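Local atomic coordinates of 70 kDa protein (Xanthomonas sp., PDB entry 4B2N), a protein that cleaves natural rubber oxidatively and processively with dioxygen, using a polypeptide that carries two covalently bound c-type hemes. Residues 521-526 with 559-564; 511-516 with 565-570; 533-538 with 635-640. One frame throughout, in Å; residues are numbered along the deposited sequence.

Contact 1 of 3, residues 521-526 with 559-564. With HEC (heme c), chain D.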
loop_
_atom_site.group_PDB
_atom_site.type_symbol
_atom_site.label_atom_id
_atom_site.label_comp_id
_atom_site.label_asym_id
_atom_site.label_seq_id
_atom_site.Cartn_x
_atom_site.Cartn_y
_atom_site.Cartn_z
ATOM N N VAL A 521 2.730 12.833 8.515
ATOM C CA VAL A 521 3.482 14.069 8.385
ATOM C C VAL A 521 3.221 14.781 7.025
ATOM O O VAL A 521 3.488 14.233 5.973
ATOM C CB VAL A 521 4.957 13.801 8.542
ATOM C CG1 VAL A 521 5.732 15.130 8.359
ATOM C CG2 VAL A 521 5.134 13.138 9.891
ATOM N N PRO A 522 2.702 16.029 7.059
ATOM C CA PRO A 522 2.129 16.519 5.798
ATOM C C PRO A 522 3.147 17.004 4.802
ATOM O O PRO A 522 2.805 17.147 3.645
ATOM C CB PRO A 522 1.280 17.709 6.242
ATOM C CG PRO A 522 1.994 18.211 7.483
ATOM C CD PRO A 522 2.419 16.936 8.190
ATOM N N ASN A 523 4.388 17.278 5.225
ATOM C CA ASN A 523 5.369 17.720 4.230
ATOM C C ASN A 523 6.770 17.229 4.501
ATOM O O ASN A 523 7.074 16.692 5.570
ATOM C CB ASN A 523 5.323 19.257 3.959
ATOM C CG ASN A 523 5.595 20.100 5.205
ATOM O OD1 ASN A 523 5.079 21.280 5.362
ATOM N ND2 ASN A 523 6.385 19.560 6.086
ATOM N N LEU A 524 7.628 17.371 3.512
ATOM C CA LEU A 524 8.959 16.825 3.627
ATOM C C LEU A 524 9.799 17.582 4.628
ATOM O O LEU A 524 10.617 16.974 5.414
ATOM C CB LEU A 524 9.631 16.825 2.251
ATOM C CG LEU A 524 10.269 15.461 2.059
ATOM C CD1 LEU A 524 10.002 14.961 0.664
ATOM C CD2 LEU A 524 11.764 15.549 2.401
ATOM N N TRP A 525 9.632 18.908 4.622
ATOM C CA TRP A 525 10.184 19.745 5.709
ATOM C C TRP A 525 9.991 19.092 7.089
ATOM O O TRP A 525 10.915 19.000 7.883
ATOM C CB TRP A 525 9.538 21.125 5.640
ATOM C CG TRP A 525 10.108 22.051 6.664
ATOM C CD1 TRP A 525 9.543 22.420 7.881
ATOM C CD2 TRP A 525 11.394 22.740 6.599
ATOM N NE1 TRP A 525 10.397 23.280 8.556
ATOM C CE2 TRP A 525 11.520 23.503 7.831
ATOM C CE3 TRP A 525 12.427 22.781 5.678
ATOM C CZ2 TRP A 525 12.639 24.291 8.106
ATOM C CZ3 TRP A 525 13.553 23.588 5.957
ATOM C CH2 TRP A 525 13.659 24.316 7.146
ATOM N N GLY A 526 8.787 18.594 7.365
ATOM C CA GLY A 526 8.446 18.001 8.647
ATOM C C GLY A 526 9.199 16.716 8.947
ATOM O O GLY A 526 9.617 16.471 10.072
ATOM N N SER A 559 -3.229 23.510 -3.629
ATOM C CA SER A 559 -3.286 22.870 -2.330
ATOM C C SER A 559 -1.998 22.240 -1.940
ATOM O O SER A 559 -1.853 21.872 -0.799
ATOM C CB SER A 559 -4.360 21.815 -2.264
ATOM O OG SER A 559 -5.622 22.482 -2.425
ATOM N N TYR A 560 -1.085 22.118 -2.903
ATOM C CA TYR A 560 0.219 21.523 -2.650
ATOM C C TYR A 560 1.200 22.623 -2.319
ATOM O O TYR A 560 0.978 23.772 -2.742
ATOM C CB TYR A 560 0.648 20.633 -3.829
ATOM C CG TYR A 560 1.494 19.425 -3.379
ATOM C CD1 TYR A 560 0.911 18.375 -2.705
ATOM C CD2 TYR A 560 2.839 19.384 -3.598
ATOM C CE1 TYR A 560 1.611 17.272 -2.307
ATOM C CE2 TYR A 560 3.575 18.254 -3.216
ATOM C CZ TYR A 560 2.972 17.232 -2.548
ATOM O OH TYR A 560 3.675 16.156 -2.177
ATOM N N ASP A 561 2.177 22.288 -1.472
ATOM C CA ASP A 561 3.234 23.208 -0.981
ATOM C C ASP A 561 4.490 22.897 -1.769
ATOM O O ASP A 561 5.145 21.876 -1.511
ATOM C CB ASP A 561 3.479 22.977 0.513
ATOM C CG ASP A 561 4.480 23.991 1.116
ATOM O OD1 ASP A 561 5.261 24.547 0.329
ATOM O OD2 ASP A 561 4.455 24.187 2.355
ATOM N N TRP A 562 4.854 23.786 -2.716
ATOM C CA TRP A 562 5.985 23.543 -3.569
ATOM C C TRP A 562 7.276 23.955 -2.889
ATOM O O TRP A 562 8.339 23.785 -3.466
ATOM C CB TRP A 562 5.806 24.176 -4.966
ATOM C CG TRP A 562 4.567 23.622 -5.539
ATOM C CD1 TRP A 562 3.283 24.155 -5.467
ATOM C CD2 TRP A 562 4.422 22.301 -6.143
ATOM N NE1 TRP A 562 2.385 23.299 -6.063
ATOM C CE2 TRP A 562 3.014 22.158 -6.485
ATOM C CE3 TRP A 562 5.316 21.282 -6.474
ATOM C CZ2 TRP A 562 2.517 20.986 -7.087
ATOM C CZ3 TRP A 562 4.829 20.144 -7.124
ATOM C CH2 TRP A 562 3.456 20.002 -7.425
ATOM N N GLN A 563 7.223 24.478 -1.672
ATOM C CA GLN A 563 8.486 24.809 -1.011
ATOM C C GLN A 563 8.913 23.773 -0.008
ATOM O O GLN A 563 10.037 23.288 -0.034
ATOM C CB GLN A 563 8.443 26.136 -0.292
ATOM C CG GLN A 563 8.188 27.316 -1.222
ATOM C CD GLN A 563 7.600 28.490 -0.443
ATOM O OE1 GLN A 563 7.797 28.604 0.783
ATOM N NE2 GLN A 563 6.850 29.348 -1.132
ATOM N N LYS A 564 8.003 23.447 0.884
ATOM C CA LYS A 564 8.252 22.435 1.902
ATOM C C LYS A 564 7.927 21.010 1.440
ATOM O O LYS A 564 8.188 20.039 2.191
ATOM C CB LYS A 564 7.432 22.814 3.141
ATOM C CG LYS A 564 8.122 23.942 3.883
ATOM C CD LYS A 564 7.455 24.230 5.202
ATOM C CE LYS A 564 7.932 25.572 5.738
ATOM N NZ LYS A 564 7.568 25.662 7.178
HETATM FE FE HEC D . 14.245 8.530 6.032
HETATM C CHA HEC D . 10.899 7.676 5.888
HETATM C CHB HEC D . 13.748 11.197 3.718
HETATM C CHC HEC D . 17.412 9.710 6.538
HETATM C CHD HEC D . 14.997 5.461 7.324
HETATM N NA HEC D . 12.679 9.197 4.937
HETATM C C1A HEC D . 11.325 8.825 5.122
HETATM C C2A HEC D . 10.427 9.655 4.323
HETATM C C3A HEC D . 11.268 10.680 3.678
HETATM C C4A HEC D . 12.616 10.411 4.136
HETATM C CMA HEC D . 10.782 11.753 2.730
HETATM C CAA HEC D . 8.933 9.454 4.083
HETATM C CBA HEC D . 8.946 8.381 2.933
HETATM C CGA HEC D . 7.531 7.836 2.684
HETATM O O1A HEC D . 6.635 8.194 3.492
HETATM O O2A HEC D . 7.210 7.089 1.689
HETATM N NB HEC D . 15.357 10.204 5.242
HETATM C C1B HEC D . 15.058 11.150 4.352
HETATM C C2B HEC D . 16.112 12.128 4.065
HETATM C C3B HEC D . 17.208 11.677 4.943
HETATM C C4B HEC D . 16.639 10.512 5.599
HETATM C CMB HEC D . 16.038 13.282 3.093
HETATM C CAB HEC D . 18.573 12.299 5.154
HETATM C CBB HEC D . 18.535 13.552 5.773
HETATM N NC HEC D . 15.899 7.717 6.643
HETATM C C1C HEC D . 17.123 8.371 6.964
HETATM C C2C HEC D . 18.078 7.561 7.709
HETATM C C3C HEC D . 17.376 6.321 7.926
HETATM C C4C HEC D . 16.014 6.484 7.345
HETATM C CMC HEC D . 19.485 7.932 8.154
HETATM C CAC HEC D . 17.942 5.151 8.674
HETATM C CBC HEC D . 18.476 5.206 9.909
HETATM N ND HEC D . 13.199 6.893 6.428
HETATM C C1D HEC D . 13.592 5.765 7.009
HETATM C C2D HEC D . 12.586 4.749 7.290
HETATM C C3D HEC D . 11.363 5.400 6.883
HETATM C C4D HEC D . 11.841 6.695 6.405
HETATM C CMD HEC D . 12.766 3.377 7.887
HETATM C CAD HEC D . 9.964 4.831 6.936
HETATM C CBD HEC D . 9.366 5.382 8.240
HETATM C CGD HEC D . 7.934 4.951 8.449
HETATM O O1D HEC D . 7.567 4.389 9.489
HETATM O O2D HEC D . 7.194 5.162 7.510
#
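K564 lies across W525 and meets it along nearly its whole length. Its CB touches CB of W525 at 3.7 Å. CG follows, 3.6 Å from the same W525 CB. CD has moved on to the indole, 3.7 Å from W525 CG. CE sits over the face of the five-membered ring, 4.2 Å from its centroid and close to the ring normal, as a CH-pi contact. NZ ends over the same ring in a cation-pi contact. The lysine is extended beyond CG, which spreads its methylenes over the indole in this order. W525 presents that face because its CG is anti to the backbone N (chi1 -177°). At the edge of the indole NE1 donates to D532 OD2. W653 of helix 649-660 stacks on the ring. The backbone of K564 adds a second tie. Its O accepts a nearly straight bond from W525 N (3.0 Å, 173°) and a weak one from L524 N. Both donors belong to the first turn of helix 524-528, which follows N523 at the N-cap. One residue earlier, the end of the L524 side chain leads away from the lysine, and its CG packs 3.8 Å from the heme methyl CMA. Within 559-564, D561 OD1 accepts from both Q563 N and K564 N, which reach it from the same face of the carboxylate plane. This Asx turn shapes the loop of the hairpin 560-567. The arrangement is that of a hairpin loop seated on the N-terminus of a short helix at a heme c pocket.

Contact 2 of 3, residues 511-516 with 565-570. With HEC (heme c), chain D.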
loop_
_atom_site.group_PDB
_atom_site.type_symbol
_atom_site.label_atom_id
_atom_site.label_comp_id
_atom_site.label_asym_id
_atom_site.label_seq_id
_atom_site.Cartn_x
_atom_site.Cartn_y
_atom_site.Cartn_z
ATOM N N ALA A 511 5.979 13.980 -4.606
ATOM C CA ALA A 511 4.577 13.996 -4.946
ATOM C C ALA A 511 3.661 13.290 -3.931
ATOM O O ALA A 511 2.396 13.367 -4.034
ATOM C CB ALA A 511 4.403 13.296 -6.295
ATOM N N THR A 512 4.248 12.528 -3.027
ATOM C CA THR A 512 3.482 11.518 -2.269
ATOM C C THR A 512 3.198 11.915 -0.835
ATOM O O THR A 512 2.995 11.050 0.023
ATOM C CB THR A 512 4.146 10.128 -2.340
ATOM O OG1 THR A 512 5.424 10.200 -1.666
ATOM C CG2 THR A 512 4.422 9.718 -3.807
ATOM N N ALA A 513 3.149 13.210 -0.534
ATOM C CA ALA A 513 2.778 13.579 0.832
ATOM C C ALA A 513 1.275 13.110 1.106
ATOM O O ALA A 513 0.477 12.999 0.188
ATOM C CB ALA A 513 2.942 15.101 1.004
ATOM N N PRO A 514 0.913 12.811 2.375
ATOM C CA PRO A 514 1.782 12.883 3.565
ATOM C C PRO A 514 2.678 11.636 3.757
ATOM O O PRO A 514 2.547 10.609 3.033
ATOM C CB PRO A 514 0.761 12.976 4.697
ATOM C CG PRO A 514 -0.468 12.186 4.211
ATOM C CD PRO A 514 -0.494 12.455 2.727
ATOM N N TYR A 515 3.649 11.749 4.680
ATOM C CA TYR A 515 4.736 10.789 4.755
ATOM C C TYR A 515 4.671 9.835 5.989
ATOM O O TYR A 515 3.939 10.115 6.968
ATOM C CB TYR A 515 6.086 11.567 4.749
ATOM C CG TYR A 515 6.210 12.376 3.475
ATOM C CD1 TYR A 515 6.425 11.737 2.249
ATOM C CD2 TYR A 515 6.030 13.768 3.485
ATOM C CE1 TYR A 515 6.510 12.483 1.074
ATOM C CE2 TYR A 515 6.124 14.532 2.321
ATOM C CZ TYR A 515 6.372 13.851 1.100
ATOM O OH TYR A 515 6.427 14.482 -0.096
ATOM N N PHE A 516 5.540 8.817 5.979
ATOM C CA PHE A 516 5.597 7.735 6.917
ATOM C C PHE A 516 4.465 6.754 6.680
ATOM O O PHE A 516 3.489 7.067 6.008
ATOM C CB PHE A 516 5.627 8.181 8.399
ATOM C CG PHE A 516 6.802 9.051 8.727
ATOM C CD1 PHE A 516 7.951 8.998 7.956
ATOM C CD2 PHE A 516 6.753 9.895 9.836
ATOM C CE1 PHE A 516 9.064 9.795 8.249
ATOM C CE2 PHE A 516 7.843 10.708 10.164
ATOM C CZ PHE A 516 8.998 10.640 9.360
ATOM N N LEU A 565 7.253 20.904 0.265
ATOM C CA LEU A 565 7.054 19.652 -0.472
ATOM C C LEU A 565 6.088 18.791 0.308
ATOM O O LEU A 565 6.495 17.903 1.066
ATOM C CB LEU A 565 8.386 18.915 -0.705
ATOM C CG LEU A 565 8.816 18.565 -2.108
ATOM C CD1 LEU A 565 8.627 19.721 -3.084
ATOM C CD2 LEU A 565 10.279 18.135 -2.080
ATOM N N GLY A 566 4.799 19.053 0.055
ATOM C CA GLY A 566 3.708 18.366 0.739
ATOM C C GLY A 566 2.399 19.139 0.656
ATOM O O GLY A 566 2.323 20.111 -0.097
ATOM N N TRP A 567 1.379 18.719 1.432
ATOM C CA TRP A 567 0.078 19.436 1.480
ATOM C C TRP A 567 0.245 20.731 2.221
ATOM O O TRP A 567 0.937 20.795 3.217
ATOM C CB TRP A 567 -1.031 18.563 2.093
ATOM C CG TRP A 567 -1.220 17.402 1.163
ATOM C CD1 TRP A 567 -0.740 16.080 1.298
ATOM C CD2 TRP A 567 -1.851 17.476 -0.144
ATOM N NE1 TRP A 567 -1.018 15.365 0.145
ATOM C CE2 TRP A 567 -1.716 16.156 -0.747
ATOM C CE3 TRP A 567 -2.458 18.511 -0.881
ATOM C CZ2 TRP A 567 -2.226 15.867 -2.028
ATOM C CZ3 TRP A 567 -2.983 18.215 -2.131
ATOM C CH2 TRP A 567 -2.852 16.907 -2.714
ATOM N N LYS A 568 -0.396 21.762 1.718
ATOM C CA LYS A 568 -0.647 22.930 2.562
ATOM C C LYS A 568 -1.547 22.429 3.711
ATOM O O LYS A 568 -2.364 21.514 3.538
ATOM C CB LYS A 568 -1.312 24.048 1.753
ATOM C CG LYS A 568 -0.392 24.658 0.738
ATOM C CD LYS A 568 -1.026 25.812 -0.003
ATOM C CE LYS A 568 0.007 26.669 -0.701
ATOM N NZ LYS A 568 -0.767 27.400 -1.738
ATOM N N TYR A 569 -1.393 22.973 4.901
ATOM C CA TYR A 569 -2.298 22.499 5.952
ATOM C C TYR A 569 -2.517 23.671 6.872
ATOM O O TYR A 569 -1.743 24.667 6.852
ATOM C CB TYR A 569 -1.685 21.316 6.736
ATOM C CG TYR A 569 -0.388 21.684 7.415
ATOM C CD1 TYR A 569 -0.412 22.252 8.692
ATOM C CD2 TYR A 569 0.847 21.458 6.797
ATOM C CE1 TYR A 569 0.730 22.633 9.319
ATOM C CE2 TYR A 569 2.012 21.816 7.428
ATOM C CZ TYR A 569 1.921 22.396 8.694
ATOM O OH TYR A 569 2.989 22.754 9.404
ATOM N N THR A 570 -3.554 23.525 7.651
ATOM C CA THR A 570 -3.793 24.372 8.794
ATOM C C THR A 570 -3.641 23.480 9.995
ATOM O O THR A 570 -4.271 22.390 10.097
ATOM C CB THR A 570 -5.209 24.987 8.659
ATOM O OG1 THR A 570 -5.154 25.806 7.497
ATOM C CG2 THR A 570 -5.533 25.870 9.808
HETATM FE FE HEC D . 14.245 8.530 6.032
HETATM C CHA HEC D . 10.899 7.676 5.888
HETATM C CHB HEC D . 13.748 11.197 3.718
HETATM C CHC HEC D . 17.412 9.710 6.538
HETATM C CHD HEC D . 14.997 5.461 7.324
HETATM N NA HEC D . 12.679 9.197 4.937
HETATM C C1A HEC D . 11.325 8.825 5.122
HETATM C C2A HEC D . 10.427 9.655 4.323
HETATM C C3A HEC D . 11.268 10.680 3.678
HETATM C C4A HEC D . 12.616 10.411 4.136
HETATM C CMA HEC D . 10.782 11.753 2.730
HETATM C CAA HEC D . 8.933 9.454 4.083
HETATM C CBA HEC D . 8.946 8.381 2.933
HETATM C CGA HEC D . 7.531 7.836 2.684
HETATM O O1A HEC D . 6.635 8.194 3.492
HETATM O O2A HEC D . 7.210 7.089 1.689
HETATM N NB HEC D . 15.357 10.204 5.242
HETATM C C1B HEC D . 15.058 11.150 4.352
HETATM C C2B HEC D . 16.112 12.128 4.065
HETATM C C3B HEC D . 17.208 11.677 4.943
HETATM C C4B HEC D . 16.639 10.512 5.599
HETATM C CMB HEC D . 16.038 13.282 3.093
HETATM C CAB HEC D . 18.573 12.299 5.154
HETATM C CBB HEC D . 18.535 13.552 5.773
HETATM N NC HEC D . 15.899 7.717 6.643
HETATM C C1C HEC D . 17.123 8.371 6.964
HETATM C C2C HEC D . 18.078 7.561 7.709
HETATM C C3C HEC D . 17.376 6.321 7.926
HETATM C C4C HEC D . 16.014 6.484 7.345
HETATM C CMC HEC D . 19.485 7.932 8.154
HETATM C CAC HEC D . 17.942 5.151 8.674
HETATM C CBC HEC D . 18.476 5.206 9.909
HETATM N ND HEC D . 13.199 6.893 6.428
HETATM C C1D HEC D . 13.592 5.765 7.009
HETATM C C2D HEC D . 12.586 4.749 7.290
HETATM C C3D HEC D . 11.363 5.400 6.883
HETATM C C4D HEC D . 11.841 6.695 6.405
HETATM C CMD HEC D . 12.766 3.377 7.887
HETATM C CAD HEC D . 9.964 4.831 6.936
HETATM C CBD HEC D . 9.366 5.382 8.240
HETATM C CGD HEC D . 7.934 4.951 8.449
HETATM O O1D HEC D . 7.567 4.389 9.489
HETATM O O2D HEC D . 7.194 5.162 7.510
#
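W567 carries CG beside its backbone N (chi1 -64°), and this swings the indole edge toward A513. Y515 has a similar first torsion (chi1 -60°), which brings the end of its ring to L565. The main polar tie is W567 NE1 to A513 O, 2.8 Å. The oxygen lies close to the indole plane, so the ring meets it edge-on. On the acceptor side the nitrogen stands well above the carbonyl plane, 72° out of it, and not on a lone pair. The peptide bond between A513 and P514 is cis. P514 CD comes 3.9 Å from W567 CD1, and A513 CB lies at 3.8 Å from the same carbon. One spot is tight: A513 CB is only 3.4 Å from CA of G566. With no side chain, G566 lets CB of A513 come this close. L565 and G566 form a G1 beta bulge facing D561. The ring of Y515 folds back over its own segment, with CA of A513 above one face. At its edge is L565 O, 3.6 Å from Y515 OH, while the hydroxyl bonds A509 O. The other end of the loop reaches the heme. F516 N donates to propionate O1A (2.8 Å), and the F516 ring turns its edge toward the porphyrin. Further out, R539 makes a cation-pi contact with W567, and Y560 meets that indole edge-to-face. Y515 and L565 both pack on L524 of helix 524-528, and L565 also touches helix 649-660. P514 rests on W537 of strand 536-538. The loop 511-516 is thus wedged between the two-stranded hairpin and the heme.

Contact 3 of 3, residues 533-538 with 635-640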
loop_
_atom_site.group_PDB
_atom_site.type_symbol
_atom_site.label_atom_id
_atom_site.label_comp_id
_atom_site.label_asym_id
_atom_site.label_seq_id
_atom_site.Cartn_x
_atom_site.Cartn_y
_atom_site.Cartn_z
ATOM N N ARG A 533 6.470 19.349 12.872
ATOM C CA ARG A 533 5.363 18.476 12.430
ATOM C C ARG A 533 4.106 18.823 13.241
ATOM O O ARG A 533 4.135 18.795 14.440
ATOM C CB ARG A 533 5.731 17.009 12.690
ATOM C CG ARG A 533 7.081 16.587 12.133
ATOM C CD ARG A 533 7.270 15.073 12.272
ATOM N NE ARG A 533 8.582 14.649 11.741
ATOM C CZ ARG A 533 9.276 13.618 12.202
ATOM N NH1 ARG A 533 8.778 12.859 13.185
ATOM N NH2 ARG A 533 10.486 13.383 11.721
ATOM N N PRO A 534 2.971 19.098 12.605
ATOM C CA PRO A 534 1.800 19.399 13.415
ATOM C C PRO A 534 1.122 18.138 13.873
ATOM O O PRO A 534 0.993 17.186 13.085
ATOM C CB PRO A 534 0.895 20.132 12.428
ATOM C CG PRO A 534 1.205 19.405 11.107
ATOM C CD PRO A 534 2.704 19.165 11.153
ATOM N N LYS A 535 0.622 18.124 15.087
ATOM C CA LYS A 535 -0.032 16.892 15.588
ATOM C C LYS A 535 -1.366 16.656 14.934
ATOM O O LYS A 535 -1.790 15.527 14.756
ATOM C CB LYS A 535 -0.299 16.987 17.072
ATOM C CG LYS A 535 1.013 16.940 17.864
ATOM C CD LYS A 535 1.375 15.488 17.960
ATOM C CE LYS A 535 2.484 15.270 18.965
ATOM N NZ LYS A 535 3.201 14.118 18.381
ATOM N N LEU A 536 -2.082 17.728 14.693
ATOM C CA LEU A 536 -3.344 17.621 13.929
ATOM C C LEU A 536 -3.284 18.603 12.797
ATOM O O LEU A 536 -2.754 19.727 12.919
ATOM C CB LEU A 536 -4.547 17.855 14.780
ATOM C CG LEU A 536 -4.734 16.899 15.978
ATOM C CD1 LEU A 536 -3.786 17.385 17.051
ATOM C CD2 LEU A 536 -6.145 16.997 16.492
ATOM N N TRP A 537 -3.717 18.197 11.643
ATOM C CA TRP A 537 -3.543 19.124 10.510
ATOM C C TRP A 537 -4.594 18.859 9.459
ATOM O O TRP A 537 -5.040 17.718 9.285
ATOM C CB TRP A 537 -2.114 18.992 9.983
ATOM C CG TRP A 537 -1.724 17.606 9.522
ATOM C CD1 TRP A 537 -1.118 16.595 10.270
ATOM C CD2 TRP A 537 -1.855 17.034 8.170
ATOM N NE1 TRP A 537 -0.880 15.480 9.494
ATOM C CE2 TRP A 537 -1.299 15.676 8.241
ATOM C CE3 TRP A 537 -2.406 17.493 6.945
ATOM C CZ2 TRP A 537 -1.262 14.826 7.126
ATOM C CZ3 TRP A 537 -2.327 16.641 5.799
ATOM C CH2 TRP A 537 -1.800 15.330 5.906
ATOM N N LYS A 538 -5.029 19.916 8.798
ATOM C CA LYS A 538 -6.225 19.859 8.003
ATOM C C LYS A 538 -5.835 20.396 6.631
ATOM O O LYS A 538 -5.271 21.506 6.535
ATOM C CB LYS A 538 -7.231 20.784 8.698
ATOM C CG LYS A 538 -8.350 21.211 7.827
ATOM C CD LYS A 538 -9.503 21.788 8.668
ATOM C CE LYS A 538 -9.308 23.267 8.999
ATOM N NZ LYS A 538 -10.530 23.949 8.494
ATOM N N GLY A 635 -2.118 4.343 16.408
ATOM C CA GLY A 635 -1.345 3.998 15.266
ATOM C C GLY A 635 -0.962 5.226 14.482
ATOM O O GLY A 635 -0.236 5.088 13.499
ATOM N N ASN A 636 -1.455 6.416 14.880
ATOM C CA ASN A 636 -1.365 7.616 14.052
ATOM C C ASN A 636 -0.212 8.539 14.492
ATOM O O ASN A 636 -0.099 9.632 13.945
ATOM C CB ASN A 636 -2.678 8.468 14.083
ATOM C CG ASN A 636 -3.668 8.081 12.956
ATOM O OD1 ASN A 636 -3.527 7.033 12.281
ATOM N ND2 ASN A 636 -4.626 8.948 12.704
ATOM N N ASP A 637 0.633 8.121 15.433
ATOM C CA ASP A 637 1.652 9.049 15.984
ATOM C C ASP A 637 2.530 9.588 14.849
ATOM O O ASP A 637 2.778 8.885 13.849
ATOM C CB ASP A 637 2.535 8.341 17.052
ATOM C CG ASP A 637 3.520 9.283 17.692
ATOM O OD1 ASP A 637 3.038 10.113 18.431
ATOM O OD2 ASP A 637 4.754 9.208 17.457
ATOM N N ASN A 638 3.030 10.835 15.006
ATOM C CA ASN A 638 3.764 11.472 13.942
ATOM C C ASN A 638 5.228 11.577 14.347
ATOM O O ASN A 638 5.964 12.317 13.723
ATOM C CB ASN A 638 3.187 12.869 13.619
ATOM C CG ASN A 638 3.355 13.842 14.773
ATOM O OD1 ASN A 638 3.524 13.405 15.902
ATOM N ND2 ASN A 638 3.331 15.137 14.500
ATOM N N GLY A 639 5.627 10.830 15.373
ATOM C CA GLY A 639 7.003 10.974 15.967
ATOM C C GLY A 639 7.952 10.084 15.231
ATOM O O GLY A 639 7.536 9.286 14.382
ATOM N N GLY A 640 9.245 10.167 15.548
ATOM C CA GLY A 640 10.187 9.261 14.884
ATOM C C GLY A 640 10.970 9.858 13.722
ATOM O O GLY A 640 10.801 11.034 13.354
HETATM O O HOH W 1 4.215 17.031 16.679
HETATM O O HOH W 2 2.651 15.795 11.486
HETATM O O HOH W 3 1.039 11.623 18.165
#
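R533 reaches two backbone carbonyls of the loop 635-640 with one guanidinium group. Its CG stands beside the backbone N (chi1 -52°), and the chain runs extended from CG to NE, placing the group against N638 and G640. NH1 and NH2 both hold G640 O, at 2.7 Å and 2.9 Å, in an end-on grip on a single atom that lies in the guanidinium plane. NH1 also donates to N638 O (2.9 Å), arriving on a lone pair in the carbonyl plane. The rest of the group is engaged too, since NE bonds G526 O and NH2 bonds V527 O, both in helix 524-528. These bonds fix the rotation of the guanidinium. K535 behaves differently. Its chain bends at chi2 (-81°), which curls NZ back to N638 OD1, 2.6 Å away, and the two side chains cross at about a right angle. With CG between the backbone N and the carbonyl carbon (chi1 65°), the N638 amide is turned with ND2 to R533 CB and OD1 to K535 NZ. The ND2 side gives hydrogen bonds to two waters, one carrying it on to R533 O and the other to P534 O. D637 stands near the lysine, its OD1 4.0 Å from K535 NZ, beyond salt-bridge range. A third water donates to D637 OD1 and accepts a weak bond from K535 NZ. D637 OD2 also accepts from G639 N, forming an Asx turn. The geometry is consistent with a second-shell arrangement, in which R533 and K535 grip the loop 635-640, just before the axial histidine H641 of a c-type heme.

Contacts 1 and 2 are close neighbours, their centres about 5 Å apart, and both touch the same heme. The strands 560-561 and 566-567 pair between them, with D561 N probably bonded to G566 O (2.6 Å). L524 N lies 2.7 Å from L565 O, probably a hydrogen bond. Along the chain, contact 1 is nested in the loop closed by contact 2. Contact 3 is farther off, its centre about 14 Å from contact 1 and 12 Å from contact 2. P522 and P514 both pack on W537, and T570 N probably bonds K538 O (2.9 Å). Contacts 1 and 2 reach the heme through L524, Y515 and F516. Contact 3 stands back, with G640 about 8 Å away and next to axial H641.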